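Long-range contacts in uncharacterized protein VP1736 (Vibrio parahaemolyticus, PDB 3LXQ), which is of unknown function but belongs to the sulfatase family of the alkaline phosphatase clan, with an alpha/beta fold built round a mixed sheet: residues 315-321 and 380-386; 134-138 and 147-153. All blocks are in the same frame, centred on the assembly; numbering follows the deposited sequence.

Interaction 1 (315-321 and 380-386); sequences LVPVKHF and MQYDKNF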
loop_
_atom_site.group_PDB
_atom_site.type_symbol
_atom_site.label_atom_id
_atom_site.label_comp_id
_atom_site.label_asym_id
_atom_site.label_seq_id
_atom_site.Cartn_x
_atom_site.Cartn_y
_atom_site.Cartn_z
ATOM N N LEU A 315 -5.968 -7.597 20.561
ATOM C CA LEU A 315 -5.150 -6.393 20.394
ATOM C C LEU A 315 -4.802 -6.146 18.919
ATOM O O LEU A 315 -5.713 -5.982 18.099
ATOM C CB LEU A 315 -3.923 -6.425 21.325
ATOM C CG LEU A 315 -4.250 -6.326 22.830
ATOM C CD1 LEU A 315 -3.045 -6.694 23.687
ATOM C CD2 LEU A 315 -4.811 -4.952 23.210
ATOM N N VAL A 316 -3.514 -6.105 18.582
ATOM C CA VAL A 316 -3.115 -6.006 17.175
ATOM C C VAL A 316 -2.231 -7.183 16.753
ATOM O O VAL A 316 -1.089 -7.293 17.195
ATOM C CB VAL A 316 -2.453 -4.650 16.835
ATOM C CG1 VAL A 316 -2.049 -4.606 15.354
ATOM C CG2 VAL A 316 -3.407 -3.511 17.138
ATOM N N PRO A 317 -2.767 -8.072 15.894
ATOM C CA PRO A 317 -2.014 -9.237 15.414
ATOM C C PRO A 317 -0.998 -8.866 14.322
ATOM O O PRO A 317 -1.264 -9.002 13.131
ATOM C CB PRO A 317 -3.107 -10.167 14.884
ATOM C CG PRO A 317 -4.208 -9.238 14.450
ATOM C CD PRO A 317 -4.158 -8.061 15.399
ATOM N N VAL A 318 0.170 -8.416 14.766
ATOM C CA VAL A 318 1.222 -7.843 13.912
ATOM C C VAL A 318 1.535 -8.661 12.660
ATOM O O VAL A 318 1.613 -8.101 11.551
ATOM C CB VAL A 318 2.521 -7.601 14.745
ATOM C CG1 VAL A 318 3.683 -7.125 13.874
ATOM C CG2 VAL A 318 2.253 -6.606 15.880
ATOM N N LYS A 319 1.689 -9.975 12.851
ATOM C CA LYS A 319 2.021 -10.927 11.791
ATOM C C LYS A 319 1.052 -10.796 10.628
ATOM O O LYS A 319 1.433 -10.963 9.467
ATOM C CB LYS A 319 1.999 -12.367 12.343
ATOM N N HIS A 320 -0.199 -10.470 10.945
ATOM C CA HIS A 320 -1.248 -10.367 9.936
ATOM C C HIS A 320 -1.392 -8.995 9.284
ATOM O O HIS A 320 -2.362 -8.739 8.586
ATOM C CB HIS A 320 -2.568 -10.856 10.495
ATOM C CG HIS A 320 -2.576 -12.321 10.775
ATOM N ND1 HIS A 320 -2.767 -13.260 9.786
ATOM C CD2 HIS A 320 -2.385 -13.014 11.925
ATOM C CE1 HIS A 320 -2.713 -14.471 10.316
ATOM N NE2 HIS A 320 -2.490 -14.348 11.613
ATOM N N PHE A 321 -0.416 -8.127 9.511
ATOM C CA PHE A 321 -0.275 -6.899 8.727
ATOM C C PHE A 321 0.974 -6.998 7.861
ATOM O O PHE A 321 1.248 -6.124 7.015
ATOM C CB PHE A 321 -0.229 -5.682 9.655
ATOM C CG PHE A 321 -1.544 -5.388 10.331
ATOM C CD1 PHE A 321 -1.935 -6.088 11.473
ATOM C CD2 PHE A 321 -2.395 -4.423 9.817
ATOM C CE1 PHE A 321 -3.157 -5.838 12.089
ATOM C CE2 PHE A 321 -3.613 -4.158 10.427
ATOM C CZ PHE A 321 -3.992 -4.862 11.573
HETATM N N MSE A 380 -0.410 0.138 12.506
HETATM C CA MSE A 380 -1.430 -0.782 12.024
HETATM C C MSE A 380 -2.743 -0.730 12.802
HETATM O O MSE A 380 -2.764 -0.613 14.036
HETATM C CB MSE A 380 -0.875 -2.199 11.790
HETATM C CG MSE A 380 -0.202 -2.839 12.952
HETATM SE SE MSE A 380 1.373 -3.926 12.483
HETATM C CE MSE A 380 2.509 -3.058 13.801
ATOM N N GLN A 381 -3.837 -0.739 12.043
ATOM C CA GLN A 381 -5.178 -0.636 12.597
ATOM C C GLN A 381 -5.894 -1.943 12.392
ATOM O O GLN A 381 -6.103 -2.364 11.253
ATOM C CB GLN A 381 -5.964 0.472 11.903
ATOM C CG GLN A 381 -7.285 0.815 12.568
ATOM C CD GLN A 381 -7.133 1.847 13.680
ATOM O OE1 GLN A 381 -6.392 2.821 13.534
ATOM N NE2 GLN A 381 -7.853 1.648 14.791
ATOM N N TYR A 382 -6.264 -2.580 13.501
ATOM C CA TYR A 382 -7.063 -3.784 13.482
ATOM C C TYR A 382 -8.441 -3.449 14.056
ATOM O O TYR A 382 -8.641 -3.472 15.278
ATOM C CB TYR A 382 -6.381 -4.916 14.275
ATOM C CG TYR A 382 -7.159 -6.212 14.267
ATOM C CD1 TYR A 382 -7.211 -7.005 13.113
ATOM C CD2 TYR A 382 -7.846 -6.654 15.403
ATOM C CE1 TYR A 382 -7.922 -8.184 13.083
ATOM C CE2 TYR A 382 -8.567 -7.840 15.384
ATOM C CZ TYR A 382 -8.598 -8.600 14.217
ATOM O OH TYR A 382 -9.290 -9.775 14.160
ATOM N N ASP A 383 -9.382 -3.122 13.166
ATOM C CA ASP A 383 -10.717 -2.635 13.575
ATOM C C ASP A 383 -10.608 -1.376 14.460
ATOM O O ASP A 383 -10.195 -0.317 13.991
ATOM C CB ASP A 383 -11.527 -3.759 14.266
ATOM C CG ASP A 383 -11.826 -4.927 13.326
ATOM O OD1 ASP A 383 -11.939 -4.695 12.101
ATOM O OD2 ASP A 383 -11.964 -6.076 13.814
ATOM N N LYS A 384 -10.952 -1.513 15.738
ATOM C CA LYS A 384 -10.924 -0.403 16.683
ATOM C C LYS A 384 -9.560 -0.236 17.378
ATOM O O LYS A 384 -9.349 0.731 18.118
ATOM C CB LYS A 384 -12.044 -0.572 17.728
ATOM N N ASN A 385 -8.647 -1.180 17.156
ATOM C CA ASN A 385 -7.331 -1.125 17.793
ATOM C C ASN A 385 -6.248 -0.549 16.887
ATOM O O ASN A 385 -6.187 -0.875 15.712
ATOM C CB ASN A 385 -6.925 -2.505 18.285
ATOM C CG ASN A 385 -7.894 -3.063 19.315
ATOM O OD1 ASN A 385 -8.682 -2.328 19.908
ATOM N ND2 ASN A 385 -7.838 -4.364 19.526
ATOM N N PHE A 386 -5.405 0.315 17.452
ATOM C CA PHE A 386 -4.289 0.919 16.725
ATOM C C PHE A 386 -2.981 0.483 17.350
ATOM O O PHE A 386 -2.800 0.565 18.580
ATOM C CB PHE A 386 -4.380 2.450 16.737
ATOM C CG PHE A 386 -3.201 3.146 16.069
ATOM C CD1 PHE A 386 -2.065 3.516 16.814
ATOM C CD2 PHE A 386 -3.236 3.460 14.710
ATOM C CE1 PHE A 386 -0.978 4.183 16.184
ATOM C CE2 PHE A 386 -2.164 4.113 14.087
ATOM C CZ PHE A 386 -1.037 4.472 14.819
#
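Val316 and Tyr382 bring the two backbones nearest, their CA atoms 5.8 Å apart, where the loop 315-321 lies against a beta hairpin closed by a type II' turn from Tyr382 to Asn385. No backbone-to-backbone hydrogen bond joins the segments. One polar link does: Asn385 ND2 donates to Leu315 O at 3.0 Å, almost straight at the hydrogen (175°). The acceptor lies in the amide plane of Asn385, but the donor sits above the carbonyl plane of Leu315. Selenomethionine Met380 makes the largest apolar contact. Met380 CB lies over one face of the Phe321 ring, 3.6 Å from its centroid. Met380 CG stands between the backbone N and the carbonyl carbon (chi1 55°), 3.5 Å from Val316 CG1. Bends further along the side chain bring SE obliquely to the same ring, a Met-aromatic contact. At the ring edge, Gln381 O is 3.2 Å from Phe321 CE2. Pro317, the centre of an inverse gamma turn, sets CD over a face of the Tyr382 ring in a CH-pi contact. Tyr382 OH bonds to Val310 O and Ala313 N. Strand 394-398 touches Leu315 and Val316, and Tyr127 of strand 121-127 packs on Val318, Phe321 and Met380.

Interaction 2 (134-138 and 147-153); sequences VRGIE and SPSRAVV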
loop_
_atom_site.group_PDB
_atom_site.type_symbol
_atom_site.label_atom_id
_atom_site.label_comp_id
_atom_site.label_asym_id
_atom_site.label_seq_id
_atom_site.Cartn_x
_atom_site.Cartn_y
_atom_site.Cartn_z
ATOM N N VAL A 134 -9.907 -1.383 0.684
ATOM C CA VAL A 134 -9.938 0.070 0.504
ATOM C C VAL A 134 -8.850 0.785 1.309
ATOM O O VAL A 134 -8.377 1.826 0.877
ATOM C CB VAL A 134 -11.326 0.756 0.751
ATOM C CG1 VAL A 134 -12.294 0.458 -0.391
ATOM C CG2 VAL A 134 -11.921 0.397 2.094
ATOM N N ARG A 135 -8.444 0.221 2.452
ATOM C CA ARG A 135 -7.358 0.839 3.240
ATOM C C ARG A 135 -5.998 0.638 2.568
ATOM O O ARG A 135 -5.129 1.526 2.627
ATOM C CB ARG A 135 -7.368 0.376 4.705
ATOM C CG ARG A 135 -6.275 1.030 5.566
ATOM C CD ARG A 135 -6.774 1.344 6.963
ATOM N NE ARG A 135 -7.548 2.599 7.058
ATOM C CZ ARG A 135 -8.459 2.812 8.007
ATOM N NH1 ARG A 135 -8.722 1.849 8.880
ATOM N NH2 ARG A 135 -9.114 3.961 8.100
ATOM N N GLY A 136 -5.819 -0.497 1.899
ATOM C CA GLY A 136 -4.611 -0.686 1.070
ATOM C C GLY A 136 -4.557 0.241 -0.129
ATOM O O GLY A 136 -3.474 0.717 -0.518
ATOM N N ILE A 137 -5.715 0.502 -0.729
ATOM C CA ILE A 137 -5.820 1.515 -1.805
ATOM C C ILE A 137 -5.546 2.909 -1.232
ATOM O O ILE A 137 -4.806 3.700 -1.828
ATOM C CB ILE A 137 -7.209 1.456 -2.499
ATOM C CG1 ILE A 137 -7.411 0.077 -3.143
ATOM C CG2 ILE A 137 -7.362 2.595 -3.533
ATOM C CD1 ILE A 137 -8.856 -0.254 -3.508
ATOM N N GLU A 138 -6.150 3.215 -0.086
ATOM C CA GLU A 138 -5.865 4.459 0.653
ATOM C C GLU A 138 -4.363 4.689 0.818
ATOM O O GLU A 138 -3.839 5.753 0.458
ATOM C CB GLU A 138 -6.534 4.383 2.020
ATOM C CG GLU A 138 -6.108 5.409 3.059
ATOM C CD GLU A 138 -6.924 5.245 4.338
ATOM O OE1 GLU A 138 -6.703 4.236 5.040
ATOM O OE2 GLU A 138 -7.805 6.097 4.626
ATOM N N SER A 147 -7.497 5.181 10.619
ATOM C CA SER A 147 -8.329 5.621 11.733
ATOM C C SER A 147 -9.181 4.437 12.140
ATOM O O SER A 147 -9.119 3.394 11.479
ATOM C CB SER A 147 -9.198 6.836 11.335
ATOM O OG SER A 147 -10.249 6.487 10.445
ATOM N N PRO A 148 -9.959 4.568 13.235
ATOM C CA PRO A 148 -10.959 3.549 13.590
ATOM C C PRO A 148 -12.123 3.543 12.614
ATOM O O PRO A 148 -12.961 2.652 12.673
ATOM C CB PRO A 148 -11.461 4.008 14.965
ATOM C CG PRO A 148 -10.408 4.873 15.478
ATOM C CD PRO A 148 -9.817 5.565 14.302
ATOM N N SER A 149 -12.179 4.549 11.742
ATOM C CA SER A 149 -13.219 4.641 10.732
ATOM C C SER A 149 -12.796 3.899 9.484
ATOM O O SER A 149 -11.686 3.342 9.410
ATOM C CB SER A 149 -13.500 6.106 10.370
ATOM O OG SER A 149 -14.141 6.769 11.435
ATOM N N ARG A 150 -13.677 3.916 8.489
ATOM C CA ARG A 150 -13.385 3.314 7.195
ATOM C C ARG A 150 -12.336 4.157 6.479
ATOM O O ARG A 150 -12.228 5.360 6.709
ATOM C CB ARG A 150 -14.663 3.202 6.361
ATOM C CG ARG A 150 -15.815 2.506 7.089
ATOM C CD ARG A 150 -17.099 2.401 6.256
ATOM N NE ARG A 150 -17.515 3.660 5.629
ATOM C CZ ARG A 150 -18.271 4.601 6.203
ATOM N NH1 ARG A 150 -18.696 4.455 7.453
ATOM N NH2 ARG A 150 -18.598 5.702 5.522
ATOM N N ALA A 151 -11.544 3.518 5.622
ATOM C CA ALA A 151 -10.668 4.261 4.704
ATOM C C ALA A 151 -11.428 5.362 3.941
ATOM O O ALA A 151 -12.633 5.241 3.689
ATOM C CB ALA A 151 -10.028 3.302 3.734
ATOM N N VAL A 152 -10.704 6.413 3.553
ATOM C CA VAL A 152 -11.276 7.576 2.873
ATOM C C VAL A 152 -11.858 7.261 1.494
ATOM O O VAL A 152 -12.539 8.101 0.904
ATOM C CB VAL A 152 -10.257 8.755 2.724
ATOM C CG1 VAL A 152 -9.602 9.103 4.051
ATOM C CG2 VAL A 152 -9.233 8.466 1.634
ATOM N N VAL A 153 -11.598 6.060 0.979
ATOM C CA VAL A 153 -12.234 5.628 -0.280
ATOM C C VAL A 153 -13.752 5.622 -0.103
ATOM O O VAL A 153 -14.504 5.847 -1.063
ATOM C CB VAL A 153 -11.757 4.227 -0.727
ATOM C CG1 VAL A 153 -12.428 3.810 -2.047
ATOM C CG2 VAL A 153 -10.231 4.182 -0.843
#
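Arg135 reaches from helix 133-141 to the loop that follows it, with its guanidinium set between Ser147 N over one face and Ala151 N over the other. The loop carries an ST turn, in which Ser147 OG accepts from Ser149 N. Arg135 CG is anti to the backbone N (chi1 -178°), and bends further out carry the group to the turn. There Arg135 NH2 gives a hydrogen bond to Ser149 O at 3.0 Å, from above the carbonyl plane. NH1 adds weak bonds to Ser147 O and Ser149 O. At the edge of the guanidinium, Arg135 NE forms a salt bridge with Glu138 OE1 at 2.7 Å. This oxygen uses its syn lone pair and lies in the guanidinium plane, which should help fix the rotation of the arginine. Ala151 CB sits against the helix backbone, 3.6 Å from Val134 O, with Val134 CG2 at 3.8 Å. Val134 and Val153 meet at an angle, with their CG1 atoms 3.7 Å apart. Phe192 of helix 189-195 packs on Val152 and Val153. The second carboxylate oxygen of Glu138 reaches the loop backbone: Glu138 OE2 takes the hydrogen of Val152 N at 3.1 Å, from above the carboxylate plane.

How the interactions relate
Interaction 2 comes first along the chain and closes before interaction 1 opens. Their centres are about 14 Å apart, and they touch through Gln381. Gln381 CD lies 3.3 Å from Ser147 O, and its CG packs near Arg135 NH1. Interaction 2 joins helix 133-141 to its own following loop. Interaction 1 joins the loop before strand 322-328 of the mixed sheet to the first hairpin of the five-stranded antiparallel sheet. The chain between strand 121-127 and helix 133-141 links the two sites: Ala128 bonds to the backbone of Phe321, Thr129 to that of Gln381, and Thr129 also touches Arg135. Residues 128-129 and Gln381 thus connect edge strand 377-382 to the sulfatase-family part holding helix 133-141 and its loop.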